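Long-range contacts in clan CA, family C40, NlpC/P60 superfamily cysteine peptidase (Trichomonas vaginalis, PDB 6BIO), which is probably a cysteine peptidase of the NlpC/P60 family, a peptidoglycan hydrolase that the parasite acquired laterally and turns on bacteria: residues Leu5-Ser10 against Pro99-Thr104; Gln16-Gly21 against Ile117-Cys122; Pro86-Thr91 against Asn112-Ile117; Ile105-Pro110 against Ile128-Tyr133; Gly124-Asn129 against Asp140-Lys145. One frame throughout, in Å; residues are numbered along the deposited sequence. Where two conformers were deposited one is given.

Contact 1: residues Leu5-Ser10 against Pro99-Thr104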
# COMPACT_ATOMS: atom_id res chain seq x y z
N LEU A 5 -15.84 -11.59 20.38
CA LEU A 5 -15.61 -11.28 18.98
C LEU A 5 -16.71 -10.34 18.52
O LEU A 5 -17.89 -10.57 18.80
CB LEU A 5 -15.61 -12.57 18.18
CG LEU A 5 -14.41 -13.46 18.44
CD1 LEU A 5 -14.74 -14.93 18.03
CD2 LEU A 5 -13.24 -12.92 17.68
N SER A 6 -16.32 -9.30 17.81
CA SER A 6 -17.25 -8.28 17.34
C SER A 6 -18.14 -8.79 16.21
O SER A 6 -17.69 -9.46 15.28
CB SER A 6 -16.42 -7.09 16.85
OG SER A 6 -17.26 -6.17 16.19
N ILE A 7 -19.43 -8.44 16.28
CA ILE A 7 -20.36 -8.74 15.19
C ILE A 7 -19.99 -8.04 13.90
O ILE A 7 -20.47 -8.43 12.83
CB ILE A 7 -21.79 -8.40 15.65
CG1 ILE A 7 -22.84 -9.08 14.76
CG2 ILE A 7 -21.99 -6.88 15.75
CD1 ILE A 7 -24.29 -8.90 15.28
N LEU A 8 -19.10 -7.04 13.96
CA LEU A 8 -18.66 -6.37 12.74
C LEU A 8 -17.78 -7.27 11.88
O LEU A 8 -17.65 -7.03 10.67
CB LEU A 8 -17.91 -5.08 13.07
CG LEU A 8 -18.70 -4.10 13.96
CD1 LEU A 8 -17.84 -2.84 14.24
CD2 LEU A 8 -20.04 -3.72 13.29
N LEU A 9 -17.17 -8.30 12.47
CA LEU A 9 -16.45 -9.31 11.71
C LEU A 9 -17.40 -10.29 11.03
O LEU A 9 -18.37 -10.76 11.63
CB LEU A 9 -15.55 -10.10 12.67
CG LEU A 9 -14.53 -9.31 13.47
CD1 LEU A 9 -13.78 -10.22 14.43
CD2 LEU A 9 -13.55 -8.60 12.50
N SER A 10 -17.08 -10.64 9.80
CA SER A 10 -17.82 -11.69 9.12
C SER A 10 -17.67 -13.00 9.86
O SER A 10 -16.64 -13.30 10.46
CB SER A 10 -17.31 -11.88 7.70
OG SER A 10 -18.12 -12.77 6.99
N PRO A 99 -9.40 -15.54 9.91
CA PRO A 99 -9.74 -14.19 10.36
C PRO A 99 -11.22 -13.93 10.19
O PRO A 99 -11.66 -13.26 9.24
CB PRO A 99 -8.88 -13.31 9.46
CG PRO A 99 -8.75 -14.05 8.19
CD PRO A 99 -8.70 -15.53 8.60
N SER A 100 -12.01 -14.49 11.11
CA SER A 100 -13.46 -14.35 11.11
C SER A 100 -13.89 -14.44 12.57
O SER A 100 -13.06 -14.64 13.46
CB SER A 100 -14.16 -15.45 10.32
OG SER A 100 -14.15 -16.64 11.10
N ARG A 101 -15.20 -14.33 12.80
CA ARG A 101 -15.73 -14.55 14.14
C ARG A 101 -16.23 -15.98 14.37
O ARG A 101 -16.92 -16.22 15.36
CB ARG A 101 -16.79 -13.50 14.50
CG ARG A 101 -18.04 -13.48 13.65
CD ARG A 101 -19.06 -12.51 14.21
NE ARG A 101 -20.16 -12.23 13.29
CZ ARG A 101 -21.30 -12.91 13.22
NH1 ARG A 101 -21.49 -13.95 14.04
NH2 ARG A 101 -22.25 -12.55 12.37
N THR A 102 -15.84 -16.95 13.54
CA THR A 102 -16.22 -18.34 13.78
C THR A 102 -15.05 -19.31 13.60
O THR A 102 -15.28 -20.51 13.38
CB THR A 102 -17.43 -18.78 12.89
OG1 THR A 102 -17.01 -18.87 11.53
CG2 THR A 102 -18.57 -17.85 12.99
N GLY A 103 -13.81 -18.82 13.69
CA GLY A 103 -12.66 -19.72 13.63
C GLY A 103 -12.56 -20.57 14.88
O GLY A 103 -12.95 -20.17 15.96
N THR A 104 -11.94 -21.73 14.73
CA THR A 104 -11.60 -22.53 15.90
C THR A 104 -10.36 -21.93 16.57
O THR A 104 -9.60 -21.13 15.96
CB THR A 104 -11.40 -24.01 15.53
OG1 THR A 104 -10.42 -24.12 14.49
CG2 THR A 104 -12.74 -24.65 15.07
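The carbonyl O of Leu-9 takes a hydrogen bond from Arg-101 NE at 2.8 Å. The donor lies nearly on the line of the C=O bond, but the N-H is bent, with 131° at the hydrogen, and the oxygen is also tilted from the guanidinium plane. One residue on, Ser-10 O accepts from Arg-101 N at 2.9 Å and 165°, a straighter bond, so backbone and side chain of one arginine grip two successive carbonyls. Arg-101 reaches them because its CG stands between the backbone N and the carbonyl carbon (chi1 63°) and the chain then runs extended to NE. On the way Arg-101 CD passes 3.5 Å from Ser-6 O, and CG1 of Ile-7 lies over one face of the guanidinium. The contact ties the N-terminal loop ahead of strand 19-23 to the loop joining strands 93-96 and 105-109 of the bacterial SH3 domain. Each side is shaped by an ST turn: Ser-6 OG accepts from Leu-8 N, and Ser-100 OG from Thr-102 N while also bonding Glu-98. Apolar contact is thin, with Leu-5 CB 4.0 Å from Arg-101 CB. Leu-9 also turns its side chain onto Phe-125 of strand 125-130.

Contact 2: residues Gln16-Gly21 against Ile117-Cys122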
# COMPACT_ATOMS: atom_id res chain seq x y z
N GLN A 16 -6.89 -16.43 2.06
CA GLN A 16 -5.92 -17.48 1.86
C GLN A 16 -4.64 -17.19 2.63
O GLN A 16 -4.24 -16.04 2.86
CB GLN A 16 -5.65 -17.61 0.36
CG GLN A 16 -6.87 -17.96 -0.46
CD GLN A 16 -7.52 -19.27 -0.04
OE1 GLN A 16 -6.86 -20.33 0.00
NE2 GLN A 16 -8.81 -19.21 0.27
N THR A 17 -3.97 -18.27 3.03
CA THR A 17 -2.70 -18.15 3.74
C THR A 17 -1.67 -17.44 2.88
O THR A 17 -1.41 -17.84 1.73
CB THR A 17 -2.23 -19.54 4.11
OG1 THR A 17 -3.31 -20.23 4.74
CG2 THR A 17 -1.03 -19.47 5.03
N GLN A 18 -1.12 -16.35 3.44
CA GLN A 18 -0.17 -15.52 2.73
C GLN A 18 0.99 -15.17 3.65
O GLN A 18 0.89 -15.25 4.87
CB GLN A 18 -0.84 -14.23 2.25
CG GLN A 18 -1.85 -14.49 1.18
CD GLN A 18 -2.82 -13.33 0.97
OE1 GLN A 18 -2.44 -12.27 0.47
NE2 GLN A 18 -4.09 -13.54 1.33
N THR A 19 2.10 -14.77 3.05
CA THR A 19 3.28 -14.27 3.75
C THR A 19 3.55 -12.85 3.28
O THR A 19 2.82 -12.29 2.46
CB THR A 19 4.47 -15.20 3.58
OG1 THR A 19 4.70 -15.37 2.17
CG2 THR A 19 4.25 -16.55 4.27
N ILE A 20 4.59 -12.24 3.80
CA ILE A 20 4.95 -10.85 3.53
C ILE A 20 6.18 -10.85 2.66
O ILE A 20 7.15 -11.52 2.97
CB ILE A 20 5.25 -10.05 4.81
CG1 ILE A 20 4.05 -10.13 5.74
CG2 ILE A 20 5.62 -8.61 4.48
CD1 ILE A 20 4.29 -9.56 7.12
N GLY A 21 6.15 -10.04 1.60
CA GLY A 21 7.32 -9.82 0.79
C GLY A 21 7.76 -8.37 0.73
O GLY A 21 6.96 -7.44 0.84
N ILE A 117 4.99 -12.00 13.45
CA ILE A 117 4.02 -11.71 12.40
C ILE A 117 4.48 -12.33 11.10
O ILE A 117 5.59 -12.07 10.61
CB ILE A 117 3.82 -10.19 12.26
CG1 ILE A 117 3.13 -9.61 13.50
CG2 ILE A 117 3.09 -9.84 10.93
CD1 ILE A 117 3.16 -8.11 13.61
N LEU A 118 3.55 -13.06 10.46
CA LEU A 118 3.72 -13.71 9.17
C LEU A 118 2.92 -13.06 8.07
O LEU A 118 3.29 -13.21 6.89
CB LEU A 118 3.31 -15.19 9.25
CG LEU A 118 4.03 -16.01 10.34
CD1 LEU A 118 3.52 -17.44 10.32
CD2 LEU A 118 5.50 -16.00 10.20
N ASP A 119 1.82 -12.39 8.40
CA ASP A 119 0.99 -11.68 7.42
C ASP A 119 0.26 -10.59 8.18
O ASP A 119 0.10 -10.67 9.41
CB ASP A 119 0.01 -12.63 6.69
CG ASP A 119 -0.64 -12.00 5.51
OD1 ASP A 119 -0.15 -10.97 4.95
OD2 ASP A 119 -1.67 -12.55 5.04
N PHE A 120 -0.14 -9.56 7.45
CA PHE A 120 -0.73 -8.37 8.03
C PHE A 120 -1.98 -7.97 7.27
O PHE A 120 -2.19 -8.35 6.14
CB PHE A 120 0.26 -7.20 8.06
CG PHE A 120 0.58 -6.69 6.68
CD1 PHE A 120 1.43 -7.39 5.84
CD2 PHE A 120 -0.01 -5.54 6.18
CE1 PHE A 120 1.68 -6.99 4.57
CE2 PHE A 120 0.24 -5.12 4.86
CZ PHE A 120 1.09 -5.84 4.08
N ASN A 121 -2.81 -7.13 7.90
CA ASN A 121 -4.00 -6.58 7.27
C ASN A 121 -4.94 -7.68 6.83
O ASN A 121 -5.62 -7.57 5.81
CB ASN A 121 -3.67 -5.63 6.12
CG ASN A 121 -4.84 -4.78 5.68
OD1 ASN A 121 -5.73 -4.47 6.45
ND2 ASN A 121 -4.79 -4.32 4.44
N CYS A 122 -5.03 -8.73 7.66
CA CYS A 122 -5.87 -9.89 7.34
C CYS A 122 -7.28 -9.68 7.90
O CYS A 122 -7.70 -10.32 8.85
CB CYS A 122 -5.27 -11.17 7.91
SG CYS A 122 -3.48 -11.33 7.75
O HOH W 1 -2.09 -15.19 5.93
O HOH W 2 5.88 -13.67 6.17
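Strands 19-21 and 117-122 cross at 82° with their axes 5.0 Å apart at closest, and no direct hydrogen bond joins them, since strand 80-88 lies between strands 19-23 and 114-122 in the antiparallel sheet. Thr-19 makes a CA-H...O contact to Leu-118 O, 3.3 Å from its CA. Two waters bridge the gap: one accepts from Ile-20 N and donates to Leu-118 O at 2.7 Å, backbone to backbone, and the other accepts from Gln-18 N and donates to Asp-119 OD2 at 2.8 Å. Ile-20 does the apolar work: its CG1 meets the edge of the Phe-120 ring in plane, 3.8 Å from Phe-120 CD1, and its CD1 reaches Ile-117 CG2 at 4.0 Å. Asp-119 has CG anti to its N (chi1 -169°), which lays the carboxylate alongside Gln-18, with OD2 3.4 Å from Gln-18 CB. Leu-118 and Asp-119 together face Arg-127, a classic beta bulge. Gln-18 O accepts from Arg-127 NH1. The carboxylate itself bonds His-55 ND1 through OD1, and Tyr-15 OH and the water through OD2. With these partners the buried aspartate's negative charge is probably well stabilised, and waters and polar groups hold a crossing that lacks direct backbone bonds.

Contact 3: residues Pro86-Thr91 against Asn112-Ile117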
# COMPACT_ATOMS: atom_id res chain seq x y z
N PRO A 86 9.06 -9.74 14.30
CA PRO A 86 8.88 -10.00 15.74
C PRO A 86 8.12 -8.89 16.41
O PRO A 86 8.35 -7.71 16.13
CB PRO A 86 10.31 -10.05 16.27
CG PRO A 86 11.15 -10.33 15.08
CD PRO A 86 10.48 -9.65 13.93
N THR A 87 7.24 -9.25 17.34
CA THR A 87 6.54 -8.28 18.16
C THR A 87 6.11 -9.00 19.45
O THR A 87 6.52 -10.14 19.71
CB THR A 87 5.40 -7.62 17.37
OG1 THR A 87 4.84 -6.55 18.16
CG2 THR A 87 4.34 -8.59 16.98
N GLN A 88 5.26 -8.35 20.23
CA GLN A 88 4.67 -8.93 21.43
C GLN A 88 3.20 -8.59 21.53
O GLN A 88 2.75 -7.56 21.01
CB GLN A 88 5.41 -8.51 22.69
CG GLN A 88 5.21 -7.07 23.03
CD GLN A 88 5.86 -6.80 24.39
OE1 GLN A 88 5.18 -6.46 25.38
NE2 GLN A 88 7.18 -7.00 24.45
N SER A 89 2.43 -9.45 22.18
CA SER A 89 1.04 -9.13 22.42
C SER A 89 0.96 -8.23 23.64
O SER A 89 1.81 -8.26 24.55
CB SER A 89 0.20 -10.39 22.64
OG SER A 89 0.54 -11.04 23.86
N VAL A 90 -0.08 -7.41 23.68
CA VAL A 90 -0.31 -6.49 24.79
C VAL A 90 -1.51 -6.89 25.63
O VAL A 90 -1.71 -6.31 26.71
CB VAL A 90 -0.44 -5.03 24.31
CG1 VAL A 90 0.80 -4.64 23.50
CG2 VAL A 90 -1.71 -4.85 23.49
N THR A 91 -2.37 -7.77 25.13
CA THR A 91 -3.58 -8.21 25.81
C THR A 91 -3.76 -9.68 25.48
O THR A 91 -3.38 -10.13 24.41
CB THR A 91 -4.81 -7.44 25.29
OG1 THR A 91 -4.55 -6.03 25.31
CG2 THR A 91 -6.04 -7.69 26.16
N ASN A 112 1.58 -10.14 26.77
CA ASN A 112 3.04 -9.97 26.85
C ASN A 112 3.82 -11.13 26.25
O ASN A 112 4.95 -11.40 26.69
CB ASN A 112 3.49 -9.84 28.30
CG ASN A 112 4.07 -8.53 28.62
OD1 ASN A 112 4.64 -7.82 27.77
ND2 ASN A 112 3.92 -8.16 29.86
N SER A 113 3.22 -11.88 25.34
CA SER A 113 3.88 -13.00 24.69
C SER A 113 4.69 -12.50 23.50
O SER A 113 4.24 -11.67 22.71
CB SER A 113 2.84 -13.99 24.18
OG SER A 113 2.19 -14.66 25.26
N GLN A 114 5.87 -13.07 23.32
CA GLN A 114 6.63 -12.84 22.10
C GLN A 114 6.03 -13.67 20.97
O GLN A 114 5.86 -14.88 21.10
CB GLN A 114 8.08 -13.27 22.30
CG GLN A 114 8.84 -12.60 23.44
CD GLN A 114 9.02 -11.14 23.24
OE1 GLN A 114 9.33 -10.69 22.13
NE2 GLN A 114 8.81 -10.37 24.30
N VAL A 115 5.75 -13.03 19.84
CA VAL A 115 5.16 -13.67 18.67
C VAL A 115 5.85 -13.16 17.41
O VAL A 115 6.58 -12.15 17.43
CB VAL A 115 3.63 -13.42 18.58
CG1 VAL A 115 2.91 -13.80 19.90
CG2 VAL A 115 3.32 -11.96 18.19
N THR A 116 5.63 -13.85 16.30
CA THR A 116 6.19 -13.42 15.03
C THR A 116 5.06 -13.20 14.03
O THR A 116 4.28 -14.13 13.77
CB THR A 116 7.16 -14.47 14.50
OG1 THR A 116 8.21 -14.70 15.45
CG2 THR A 116 7.77 -14.03 13.16
N ILE A 117 4.99 -12.00 13.45
CA ILE A 117 4.02 -11.71 12.40
C ILE A 117 4.48 -12.33 11.10
O ILE A 117 5.59 -12.07 10.61
CB ILE A 117 3.82 -10.19 12.26
CG1 ILE A 117 3.13 -9.61 13.50
CG2 ILE A 117 3.09 -9.84 10.93
CD1 ILE A 117 3.16 -8.11 13.61
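Thr-87 and Val-115 form the hydrogen-bonded pair at the middle of this antiparallel pairing of strands 80-88 and 114-122. Thr-87 N gives to Val-115 O and Val-115 N to Thr-87 O, each at 3.0 Å and nearly straight. On the face these two share, packing is close. Thr-87 CG2 is wedged between Val-115 CG2 at 3.7 Å and Ile-117 CD1 at 3.6 Å. With OG1 anti to the backbone N (chi1 -173°), CG2 falls between that N and the carbonyl carbon and points at the two side chains; OG1 accepts from Tyr-144 N. Val-115 lies beside Thr-87, pointing the same way, and its far neighbours are Ile-128 and Tyr-130 of the next strand.

The other face, carrying Pro-86, Thr-116, Gln-88 and Gln-114, is the solvent side. Pro-86 pairs with Thr-116 and Gln-88 with Gln-114 in non-hydrogen-bonded positions, and the two glutamine side chains cross on this more exposed face. Ser-89 N bonds Ser-113 O at 2.9 Å, in the carbonyl plane, and Asn-112 N makes a weak bond to Ser-89 O. Ser-89 OG accepts from Ser-113 N at 3.2 Å. Backbone bonds thus set the register, and the methyl groups of Thr-87, Val-115 and Ile-117 pack together on one face. Past the last regular strand pair, backbone bonding goes on through Ser-89 and Ser-113, and the serine hydroxyl supplies an acceptor for Ser-113 N.

Contact 4: residues Ile105-Pro110 against Ile128-Tyr133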
# COMPACT_ATOMS: atom_id res chain seq x y z
N ILE A 105 -10.14 -22.32 17.81
CA ILE A 105 -9.02 -21.84 18.60
C ILE A 105 -7.81 -22.72 18.33
O ILE A 105 -7.81 -23.92 18.62
CB ILE A 105 -9.36 -21.79 20.09
CG1 ILE A 105 -10.47 -20.78 20.36
CG2 ILE A 105 -8.12 -21.36 20.88
CD1 ILE A 105 -11.00 -20.87 21.75
N VAL A 106 -6.74 -22.11 17.84
CA VAL A 106 -5.49 -22.81 17.66
C VAL A 106 -4.73 -22.83 18.97
O VAL A 106 -4.23 -23.87 19.42
CB VAL A 106 -4.65 -22.15 16.53
CG1 VAL A 106 -3.29 -22.84 16.41
CG2 VAL A 106 -5.41 -22.18 15.24
N ARG A 107 -4.65 -21.66 19.61
CA ARG A 107 -3.89 -21.52 20.85
C ARG A 107 -4.25 -20.22 21.56
O ARG A 107 -4.32 -19.16 20.92
CB ARG A 107 -2.39 -21.52 20.48
CG ARG A 107 -1.39 -21.35 21.58
CD ARG A 107 -1.45 -22.50 22.55
NE ARG A 107 -0.21 -22.73 23.34
CZ ARG A 107 0.10 -22.12 24.49
NH1 ARG A 107 -0.67 -21.14 24.99
NH2 ARG A 107 1.23 -22.47 25.10
N TYR A 108 -4.44 -20.30 22.87
CA TYR A 108 -4.55 -19.13 23.71
C TYR A 108 -3.17 -18.48 23.85
O TYR A 108 -2.15 -19.15 23.98
CB TYR A 108 -5.03 -19.57 25.10
CG TYR A 108 -4.97 -18.48 26.11
CD1 TYR A 108 -5.90 -17.42 26.09
CD2 TYR A 108 -3.95 -18.46 27.07
CE1 TYR A 108 -5.83 -16.41 27.02
CE2 TYR A 108 -3.89 -17.46 28.02
CZ TYR A 108 -4.82 -16.45 28.00
OH TYR A 108 -4.68 -15.46 28.94
N VAL A 109 -3.15 -17.15 23.77
CA VAL A 109 -1.91 -16.39 23.90
C VAL A 109 -2.02 -15.42 25.05
O VAL A 109 -2.84 -14.48 24.99
CB VAL A 109 -1.61 -15.62 22.60
CG1 VAL A 109 -0.29 -14.94 22.73
CG2 VAL A 109 -1.60 -16.53 21.41
N PRO A 110 -1.25 -15.61 26.13
CA PRO A 110 -1.30 -14.65 27.23
C PRO A 110 -0.73 -13.31 26.81
O PRO A 110 0.03 -13.18 25.84
CB PRO A 110 -0.44 -15.28 28.33
CG PRO A 110 0.30 -16.35 27.72
CD PRO A 110 -0.32 -16.72 26.40
N ILE A 128 0.10 -14.99 12.75
CA ILE A 128 1.29 -15.06 13.60
C ILE A 128 1.69 -16.50 13.86
O ILE A 128 0.92 -17.44 13.67
CB ILE A 128 1.14 -14.32 14.95
CG1 ILE A 128 0.07 -14.98 15.84
CG2 ILE A 128 0.86 -12.85 14.77
CD1 ILE A 128 0.16 -14.64 17.30
N ASN A 129 2.92 -16.62 14.34
CA ASN A 129 3.45 -17.83 14.97
C ASN A 129 3.76 -17.50 16.42
O ASN A 129 4.56 -16.60 16.70
CB ASN A 129 4.74 -18.25 14.25
CG ASN A 129 5.37 -19.49 14.85
OD1 ASN A 129 5.47 -19.65 16.07
ND2 ASN A 129 5.84 -20.35 13.99
N TYR A 130 3.11 -18.21 17.36
CA TYR A 130 3.46 -18.19 18.78
C TYR A 130 3.84 -19.60 19.18
O TYR A 130 3.00 -20.49 19.17
CB TYR A 130 2.25 -17.72 19.59
CG TYR A 130 2.44 -17.86 21.10
CD1 TYR A 130 3.50 -17.25 21.73
CD2 TYR A 130 1.58 -18.64 21.89
CE1 TYR A 130 3.71 -17.38 23.09
CE2 TYR A 130 1.77 -18.72 23.26
CZ TYR A 130 2.83 -18.10 23.85
OH TYR A 130 2.98 -18.26 25.23
N ARG A 131 5.11 -19.82 19.53
CA ARG A 131 5.56 -21.13 20.04
C ARG A 131 5.26 -22.26 19.05
O ARG A 131 5.00 -23.39 19.46
CB ARG A 131 4.92 -21.49 21.40
CG ARG A 131 5.26 -20.65 22.62
CD ARG A 131 4.47 -21.15 23.88
NE ARG A 131 4.77 -22.53 24.26
CZ ARG A 131 5.94 -22.92 24.75
NH1 ARG A 131 6.92 -22.03 24.89
NH2 ARG A 131 6.14 -24.19 25.08
N GLY A 132 5.28 -21.99 17.74
CA GLY A 132 4.97 -22.99 16.76
C GLY A 132 3.51 -23.07 16.36
O GLY A 132 3.19 -23.75 15.38
N TYR A 133 2.61 -22.42 17.10
CA TYR A 133 1.18 -22.39 16.81
C TYR A 133 0.92 -21.23 15.85
O TYR A 133 1.34 -20.09 16.11
CB TYR A 133 0.36 -22.18 18.09
CG TYR A 133 0.48 -23.34 19.07
CD1 TYR A 133 -0.37 -24.43 18.99
CD2 TYR A 133 1.46 -23.34 20.03
CE1 TYR A 133 -0.24 -25.50 19.85
CE2 TYR A 133 1.57 -24.41 20.93
CZ TYR A 133 0.74 -25.46 20.81
OH TYR A 133 0.91 -26.48 21.72
O HOH W 3 1.27 -20.00 26.89
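The aliphatic part of Arg-107 runs over the face of the Tyr-133 ring while its guanidinium turns toward Tyr-130. Its CD sits over the centre of the Tyr-133 face, 3.8 Å from the centroid and only 7° off the normal, a CH-pi contact. Arg-107 NE is 3.4 Å from Tyr-133 CE2, yet the guanidinium and ring planes stand 70° apart, so this is no flat stack. With CG anti to the backbone N (chi1 178°) and a bend at chi2, the arginine folds back until its NH1 can bond Tyr-108 O at 2.7 Å. NH1 then lies at the edge of the Tyr-130 ring, whose CE2 is over one face of the guanidinium. A water takes a further bond from NH1 and links it to Tyr-130 OH. The Tyr-130 ring is itself sandwiched: Val-109 CG1 is over its centre at 4.2 Å, and Arg-131 CG covers the opposite face toward the rim. Arg-131 NE also comes within 3.6 Å of Arg-107 NH2, a like-charge approach. Tyr-130 to Tyr-133 is a type I' turn, with Asn-129 OD1 accepting from Gly-132 N in an Asx motif; it makes the tight beta hairpin of strands 125-130 and 133-138, which packs against strand 105-109 within the bacterial SH3 domain.

Contact 5: residues Gly124-Asn129 against Asp140-Lys145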
# COMPACT_ATOMS: atom_id res chain seq x y z
N GLY A 124 -8.68 -7.47 9.76
CA GLY A 124 -8.76 -7.14 11.18
C GLY A 124 -7.87 -7.99 12.06
O GLY A 124 -7.89 -7.80 13.29
N PHE A 125 -7.01 -8.82 11.46
CA PHE A 125 -6.13 -9.75 12.15
C PHE A 125 -4.72 -9.68 11.57
O PHE A 125 -4.55 -9.32 10.40
CB PHE A 125 -6.61 -11.21 12.01
CG PHE A 125 -7.96 -11.51 12.63
CD1 PHE A 125 -9.14 -11.13 12.00
CD2 PHE A 125 -8.05 -12.29 13.80
CE1 PHE A 125 -10.36 -11.46 12.57
CE2 PHE A 125 -9.26 -12.60 14.36
CZ PHE A 125 -10.43 -12.19 13.73
N TYR A 126 -3.71 -10.08 12.35
CA TYR A 126 -2.42 -10.52 11.83
C TYR A 126 -2.44 -12.04 11.78
O TYR A 126 -3.10 -12.69 12.60
CB TYR A 126 -1.24 -10.10 12.73
CG TYR A 126 -0.95 -8.61 12.76
CD1 TYR A 126 -0.15 -8.02 11.78
CD2 TYR A 126 -1.48 -7.80 13.75
CE1 TYR A 126 0.11 -6.69 11.80
CE2 TYR A 126 -1.19 -6.44 13.79
CZ TYR A 126 -0.39 -5.90 12.81
OH TYR A 126 -0.08 -4.57 12.76
N ARG A 127 -1.62 -12.61 10.92
CA ARG A 127 -1.31 -14.02 11.02
C ARG A 127 0.03 -14.12 11.72
O ARG A 127 0.97 -13.41 11.35
CB ARG A 127 -1.26 -14.71 9.66
CG ARG A 127 -1.27 -16.24 9.80
CD ARG A 127 -1.45 -16.99 8.46
NE ARG A 127 -0.34 -16.79 7.56
CZ ARG A 127 0.73 -17.59 7.50
NH1 ARG A 127 1.71 -17.31 6.65
NH2 ARG A 127 0.84 -18.63 8.31
N ILE A 128 0.10 -14.99 12.75
CA ILE A 128 1.29 -15.06 13.60
C ILE A 128 1.69 -16.50 13.86
O ILE A 128 0.92 -17.44 13.67
CB ILE A 128 1.14 -14.32 14.95
CG1 ILE A 128 0.07 -14.98 15.84
CG2 ILE A 128 0.86 -12.85 14.77
CD1 ILE A 128 0.16 -14.64 17.30
N ASN A 129 2.92 -16.62 14.34
CA ASN A 129 3.45 -17.83 14.97
C ASN A 129 3.76 -17.50 16.42
O ASN A 129 4.56 -16.60 16.70
CB ASN A 129 4.74 -18.25 14.25
CG ASN A 129 5.37 -19.49 14.85
OD1 ASN A 129 5.47 -19.65 16.07
ND2 ASN A 129 5.84 -20.35 13.99
N ASP A 140 -5.48 -5.50 17.22
CA ASP A 140 -5.15 -4.64 18.35
C ASP A 140 -4.56 -5.39 19.53
O ASP A 140 -4.13 -4.74 20.51
CB ASP A 140 -6.39 -3.84 18.73
CG ASP A 140 -6.72 -2.79 17.69
OD1 ASP A 140 -5.77 -2.20 17.10
OD2 ASP A 140 -7.92 -2.57 17.40
N ALA A 141 -4.48 -6.72 19.49
CA ALA A 141 -3.82 -7.44 20.56
C ALA A 141 -2.31 -7.37 20.46
O ALA A 141 -1.64 -7.79 21.42
CB ALA A 141 -4.27 -8.89 20.60
N LEU A 142 -1.75 -6.88 19.34
CA LEU A 142 -0.31 -6.82 19.15
C LEU A 142 0.20 -5.41 19.26
O LEU A 142 -0.49 -4.46 18.89
CB LEU A 142 0.11 -7.37 17.78
CG LEU A 142 -0.25 -8.84 17.54
CD1 LEU A 142 0.44 -9.35 16.29
CD2 LEU A 142 0.11 -9.76 18.75
N GLN A 143 1.46 -5.28 19.71
CA GLN A 143 2.10 -3.97 19.85
C GLN A 143 2.38 -3.35 18.48
O GLN A 143 2.10 -2.15 18.27
CB GLN A 143 3.40 -4.11 20.66
CG GLN A 143 4.26 -2.86 20.74
CD GLN A 143 3.59 -1.73 21.43
OE1 GLN A 143 2.84 -1.91 22.42
NE2 GLN A 143 3.82 -0.52 20.93
N TYR A 144 2.90 -4.15 17.54
CA TYR A 144 3.29 -3.67 16.21
C TYR A 144 2.07 -3.21 15.45
O TYR A 144 1.04 -3.86 15.45
CB TYR A 144 3.97 -4.81 15.45
CG TYR A 144 4.48 -4.44 14.05
CD1 TYR A 144 3.66 -4.53 12.93
CD2 TYR A 144 5.79 -4.01 13.86
CE1 TYR A 144 4.13 -4.20 11.66
CE2 TYR A 144 6.26 -3.64 12.64
CZ TYR A 144 5.43 -3.74 11.53
OH TYR A 144 5.83 -3.42 10.26
N LYS A 145 2.23 -2.10 14.72
CA LYS A 145 1.19 -1.55 13.85
C LYS A 145 1.76 -1.41 12.44
O LYS A 145 2.82 -0.80 12.25
CB LYS A 145 0.74 -0.18 14.36
CG LYS A 145 0.20 -0.17 15.74
CD LYS A 145 -1.21 -0.65 15.77
CE LYS A 145 -1.74 -0.64 17.21
NZ LYS A 145 -1.19 -1.78 17.96
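In the bacterial SH3 region, the loop after strand 133-138, with the end of a 3-10 segment (140-141), packs on strand 125-130, and the contact is mostly apolar. Leu-142 makes its contacts through CD1. This atom comes to 3.5 Å from Tyr-126 CD2, approaching the ring obliquely, and to 3.8 Å from Ile-128 CG2, so one methyl fills the notch between two residues that point to the same side of the strand. Ile-128 can offer CG2 because its CG1 takes the place between the backbone N and the carbonyl carbon (chi1 65°), leaving CG2 beside the N.

Farther along the loop, the hydroxyl end of Tyr-126 meets Tyr-144 and Lys-145. Its OH is 3.0 Å from Tyr-144 O and 3.5 Å from Lys-145 CA, and it has a hydrogen-bond partner just beyond the segments. The same OH lies at the edge of the Tyr-144 ring, near its plane, 3.7 Å from Tyr-144 CD1. The phenol of Tyr-126 therefore spans from the strand to the loop, with its apolar part against leucine. Around this, Tyr-126 also touches Ile-117 and Phe-120 of strand 114-122, Leu-142 rests on Thr-87 of strand 80-88, and Tyr-144 reaches Ile-85 of that strand, while strand 133-138 pairs with strand 125-130 through backbone bonds such as Tyr-126 with Ile-137.

Contacts 2 and 5 are buried, contact 3 partly so, and contacts 1 and 4 lie at the surface. Contacts 2 and 3 share strand 114-122 and Ile-117: the first meets strand 19-23 through waters, the second pairs directly with strand 80-88. Contacts 4 and 5 share strand 125-130, but Ile-128 packs across only in contact 5. Arg-127 of contact 5 donates to Gln-18 O of contact 2, while Pro-99 and Leu-9 of contact 1 press on Phe-125. Chemistry follows place: surface contacts lean on arginines, against carbonyls in contact 1 and tyrosine rings in contact 4, whereas contact 5 is chiefly apolar.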